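Side-chain contacts in iron superoxide dismutase (PDB 2GPC), which probably catalyses the disproportionation of superoxide to oxygen and hydrogen peroxide at an iron ion in each subunit, in a parasitic trypanosome: residues A[68-71]-A[72-76]; A[171-174]-A[175-178]. All blocks are in the same frame, centred on the assembly; numbering follows the deposited sequence.

Contact 1 (A[68-71]-A[72-76]). With FE2 (Fe (II) ion), chain C.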
loop_
_atom_site.group_PDB
_atom_site.type_symbol
_atom_site.label_atom_id
_atom_site.label_comp_id
_atom_site.label_asym_id
_atom_site.label_seq_id
_atom_site.Cartn_x
_atom_site.Cartn_y
_atom_site.Cartn_z
ATOM N N LEU A 68 0.380 6.720 -13.118
ATOM C CA LEU A 68 1.419 7.729 -13.038
ATOM C C LEU A 68 0.817 9.136 -13.029
ATOM O O LEU A 68 1.132 9.925 -12.161
ATOM C CB LEU A 68 2.417 7.591 -14.200
ATOM C CG LEU A 68 3.230 6.288 -14.255
ATOM C CD1 LEU A 68 4.066 6.223 -15.535
ATOM C CD2 LEU A 68 4.098 6.127 -13.016
ATOM N N ALA A 69 -0.046 9.439 -13.994
ATOM C CA ALA A 69 -0.668 10.766 -14.082
ATOM C C ALA A 69 -1.535 11.059 -12.858
ATOM O O ALA A 69 -1.507 12.154 -12.308
ATOM C CB ALA A 69 -1.506 10.873 -15.349
ATOM N N ALA A 70 -2.306 10.070 -12.433
ATOM C CA ALA A 70 -3.190 10.241 -11.281
ATOM C C ALA A 70 -2.407 10.462 -9.997
ATOM O O ALA A 70 -2.805 11.269 -9.164
ATOM C CB ALA A 70 -4.107 9.059 -11.135
ATOM N N GLN A 71 -1.301 9.749 -9.831
ATOM C CA GLN A 71 -0.479 9.909 -8.639
ATOM C C GLN A 71 0.161 11.291 -8.619
ATOM O O GLN A 71 0.317 11.880 -7.565
ATOM C CB GLN A 71 0.591 8.825 -8.526
ATOM C CG GLN A 71 0.054 7.459 -8.090
ATOM C CD GLN A 71 -0.451 7.448 -6.662
ATOM O OE1 GLN A 71 -1.570 7.867 -6.407
ATOM N NE2 GLN A 71 0.375 6.971 -5.729
ATOM N N ILE A 72 0.513 11.807 -9.790
ATOM C CA ILE A 72 1.041 13.160 -9.898
ATOM C C ILE A 72 0.003 14.204 -9.473
ATOM O O ILE A 72 0.302 15.104 -8.686
ATOM C CB ILE A 72 1.561 13.418 -11.335
ATOM C CG1 ILE A 72 2.847 12.611 -11.566
ATOM C CG2 ILE A 72 1.836 14.898 -11.559
ATOM C CD1 ILE A 72 3.271 12.507 -13.021
ATOM N N PHE A 73 -1.210 14.093 -10.004
ATOM C CA PHE A 73 -2.298 14.997 -9.620
ATOM C C PHE A 73 -2.619 14.879 -8.123
ATOM O O PHE A 73 -2.719 15.899 -7.424
ATOM C CB PHE A 73 -3.543 14.713 -10.467
ATOM C CG PHE A 73 -4.749 15.509 -10.065
ATOM C CD1 PHE A 73 -5.068 16.698 -10.723
ATOM C CD2 PHE A 73 -5.557 15.087 -9.025
ATOM C CE1 PHE A 73 -6.187 17.436 -10.346
ATOM C CE2 PHE A 73 -6.665 15.809 -8.649
ATOM C CZ PHE A 73 -6.983 16.999 -9.315
ATOM N N ASN A 74 -2.758 13.646 -7.629
ATOM C CA ASN A 74 -3.173 13.420 -6.233
ATOM C C ASN A 74 -2.141 13.993 -5.251
ATOM O O ASN A 74 -2.510 14.578 -4.243
ATOM C CB ASN A 74 -3.385 11.925 -5.927
ATOM C CG ASN A 74 -4.552 11.316 -6.692
ATOM O OD1 ASN A 74 -5.413 12.023 -7.182
ATOM N ND2 ASN A 74 -4.577 9.980 -6.788
ATOM N N HIS A 75 -0.855 13.841 -5.559
ATOM C CA HIS A 75 0.204 14.317 -4.666
ATOM C C HIS A 75 0.238 15.835 -4.632
ATOM O O HIS A 75 0.340 16.423 -3.567
ATOM C CB HIS A 75 1.576 13.732 -5.047
ATOM C CG HIS A 75 1.766 12.341 -4.549
ATOM N ND1 HIS A 75 1.222 11.250 -5.190
ATOM C CD2 HIS A 75 2.367 11.864 -3.435
ATOM C CE1 HIS A 75 1.500 10.158 -4.505
ATOM N NE2 HIS A 75 2.200 10.498 -3.439
ATOM N N THR A 76 0.122 16.470 -5.791
ATOM C CA THR A 76 0.073 17.937 -5.838
ATOM C C THR A 76 -1.115 18.459 -5.034
ATOM O O THR A 76 -0.977 19.401 -4.258
ATOM C CB THR A 76 0.060 18.451 -7.293
ATOM O OG1 THR A 76 1.357 18.270 -7.880
ATOM C CG2 THR A 76 -0.145 19.972 -7.343
HETATM FE FE FE2 C . 2.211 9.393 -1.649
HETATM O O HOH W 1 0.639 8.027 -2.547
#

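Contact 2 (A[171-174]-A[175-178])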
loop_
_atom_site.group_PDB
_atom_site.type_symbol
_atom_site.label_atom_id
_atom_site.label_comp_id
_atom_site.label_asym_id
_atom_site.label_seq_id
_atom_site.Cartn_x
_atom_site.Cartn_y
_atom_site.Cartn_z
ATOM N N LYS A 171 5.671 5.341 11.571
ATOM C CA LYS A 171 5.698 3.895 11.354
ATOM C C LYS A 171 4.268 3.402 11.089
ATOM O O LYS A 171 3.584 3.948 10.238
ATOM C CB LYS A 171 6.395 3.184 12.531
ATOM C CG LYS A 171 7.884 3.544 12.686
ATOM C CD LYS A 171 8.220 4.053 14.083
ATOM C CE LYS A 171 9.704 4.420 14.218
ATOM N NZ LYS A 171 9.864 5.689 14.996
ATOM N N ASN A 172 3.812 2.383 11.812
ATOM C CA ASN A 172 2.479 1.788 11.603
ATOM C C ASN A 172 1.297 2.637 12.074
ATOM O O ASN A 172 0.148 2.298 11.788
ATOM C CB ASN A 172 2.390 0.456 12.347
ATOM C CG ASN A 172 2.543 0.631 13.847
ATOM O OD1 ASN A 172 1.564 0.586 14.612
ATOM N ND2 ASN A 172 3.767 0.853 14.273
ATOM N N ASP A 173 1.571 3.720 12.806
ATOM C CA ASP A 173 0.527 4.472 13.496
ATOM C C ASP A 173 -0.125 5.499 12.575
ATOM O O ASP A 173 0.107 6.714 12.686
ATOM C CB ASP A 173 1.097 5.144 14.753
ATOM C CG ASP A 173 0.022 5.524 15.759
ATOM O OD1 ASP A 173 -1.181 5.599 15.396
ATOM O OD2 ASP A 173 0.297 5.784 16.942
ATOM N N ARG A 174 -0.952 5.003 11.665
ATOM C CA ARG A 174 -1.672 5.868 10.743
ATOM C C ARG A 174 -2.670 6.762 11.468
ATOM O O ARG A 174 -2.913 7.887 11.031
ATOM C CB ARG A 174 -2.418 5.057 9.686
ATOM C CG ARG A 174 -2.868 5.923 8.507
ATOM C CD ARG A 174 -3.896 5.279 7.639
ATOM N NE ARG A 174 -3.363 4.118 6.949
ATOM C CZ ARG A 174 -4.082 3.318 6.189
ATOM N NH1 ARG A 174 -5.376 3.554 6.012
ATOM N NH2 ARG A 174 -3.506 2.274 5.601
ATOM N N ALA A 175 -3.263 6.268 12.556
ATOM C CA ALA A 175 -4.176 7.099 13.352
ATOM C C ALA A 175 -3.493 8.385 13.834
ATOM O O ALA A 175 -4.072 9.459 13.764
ATOM C CB ALA A 175 -4.724 6.325 14.528
ATOM N N ALA A 176 -2.255 8.275 14.300
ATOM C CA ALA A 176 -1.511 9.443 14.776
ATOM C C ALA A 176 -1.181 10.393 13.631
ATOM O O ALA A 176 -1.198 11.615 13.791
ATOM C CB ALA A 176 -0.242 9.017 15.508
ATOM N N TYR A 177 -0.895 9.821 12.469
ATOM C CA TYR A 177 -0.610 10.603 11.272
ATOM C C TYR A 177 -1.835 11.405 10.848
ATOM O O TYR A 177 -1.712 12.565 10.457
ATOM C CB TYR A 177 -0.159 9.665 10.137
ATOM C CG TYR A 177 -0.318 10.212 8.739
ATOM C CD1 TYR A 177 0.439 11.302 8.293
ATOM C CD2 TYR A 177 -1.219 9.634 7.847
ATOM C CE1 TYR A 177 0.285 11.805 6.989
ATOM C CE2 TYR A 177 -1.376 10.124 6.553
ATOM C CZ TYR A 177 -0.622 11.213 6.127
ATOM O OH TYR A 177 -0.767 11.682 4.824
ATOM N N VAL A 178 -3.014 10.791 10.927
ATOM C CA VAL A 178 -4.251 11.468 10.548
ATOM C C VAL A 178 -4.587 12.577 11.540
ATOM O O VAL A 178 -5.076 13.625 11.138
ATOM C CB VAL A 178 -5.425 10.468 10.378
ATOM C CG1 VAL A 178 -6.786 11.190 10.249
ATOM C CG2 VAL A 178 -5.175 9.615 9.156
#

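Contact 1 (A[68-71]-A[72-76])
Gln71 and His75 meet one turn apart along helix 63-80, in a local, largely buried contact of the alpha-hairpin domain; it leads to the iron ion. The carbonyl oxygen Gln71 O takes two bonds from the same histidine: the ordinary helical one from His75 N, 3.0 Å away, and a second from the ring, with His75 ND1 only 2.6 Å from Gln71 O. These donors reach the oxygen from opposite faces of its carbonyl plane, while the acceptor lies close to the plane of the imidazole, at its edge. Folded back beside its own backbone N (chi1 -80°), the ring presents ND1 to the preceding turn and NE2 to the metal; His75 NE2 is 2.1 Å from FE of the iron ion. The backbone thus serves as a second-shell partner that fixes the rotation of a first-shell ligand, a device common at histidine metal sites. His27, Asp160, His164 and a water complete the iron sphere.

Gln71 also sends its side chain over toward the metal. Bent at chi2 (-68°), it sets its amide nearly perpendicular to the imidazole, with Gln71 NE2 3.6 Å from His75 CE1. The same nitrogen gives a weak bond, 3.4 Å from Gln71 NE2 to the iron-bound water O, as in other iron superoxide dismutases, where a glutamine from this helix faces the metal-bound solvent. The amide's main partners are Tyr35 OH at NE2, with Trp124 NE1 at OE1, which clamp it at both ends.

Beside it, Asn74 folds back over the previous turn, its CG 3.0 Å from Ala70 O, and its ND2 bonds instead to Gly145 O. On another side Ile72 lays CG1 3.2 Å from Leu68 O, and both side chains pack on Tyr35 of helix 21-44.

Contact 2 (A[171-174]-A[175-178])
Asp173 meets Ala176 where the chain turns into helix 174-184, after Lys171 has ended helix 167-170 with a positive phi (47°) and Asn172 has followed it along the dimer side, these two packing on Leu26 and Lys30 of the second subunit. Asp173 is the centre of an inverse gamma turn, closed by a bond of 2.9 Å from Arg174 N to Asn172 O. From there its side chain swings forward, CG set opposite the backbone N (chi1 -160°), and Asp173 OD1 accepts from Ala176 N at 3.1 Å. The N-H comes to OD1 from well above the carboxylate plane, and the methyl group sits over the face of the carboxylate, with Ala176 CB 3.5 Å from Asp173 CG.

This is a classical aspartate N-cap: OD1 serves a first-turn amide that has no earlier helical carbonyl to use, and the negative group sits at the helix start, where it would probably be favoured by the helix dipole. The backbone oxygen joins in, since Tyr177 N lies 3.3 Å from Asp173 O in a fairly straight bond, while the approach of Ala176 N to that oxygen is only a weak one.

Arg174 begins the helix and gives its carbonyl to the next turn, with Val178 N 2.9 Å from Arg174 O; the branch CG2 of Val178 rests 3.4 Å from Arg174 O. The side chain of Arg174 touches the tyrosine ring with CG alone, Arg174 CG lying 4.1 Å from Tyr177 CD2. It then bends at chi3 and leads the guanidinium away from the ring, to hydrogen-bond to the carbonyls of His119 and Ala116 through NH1 and to Tyr166 OH through NE. The hydroxyl of Tyr177 pairs with Asp160 O, the backbone of an iron ligand, and with Tyr78 OH.

Contact 1 comes first along the chain, in helix 63-80 of the alpha-hairpin domain; contact 2 follows after the three-stranded antiparallel sheet, at the start of helix 174-184 in the C-terminal domain. Their centres are 22 Å apart and their nearest atoms about 9 Å, with no touch. The hydrogen bond of Tyr177 OH to Tyr78 OH, on helix 63-80, links the two helices across the domains, and that of Tyr177 OH to Asp160 O brings contact 2 up to the iron site, the tyrosine side chain lying about 7 Å from the metal. Contact 1 therefore orients a ligand directly, whereas contact 2 starts the helix whose Tyr177 bonds to the backbone of the ligand Asp160.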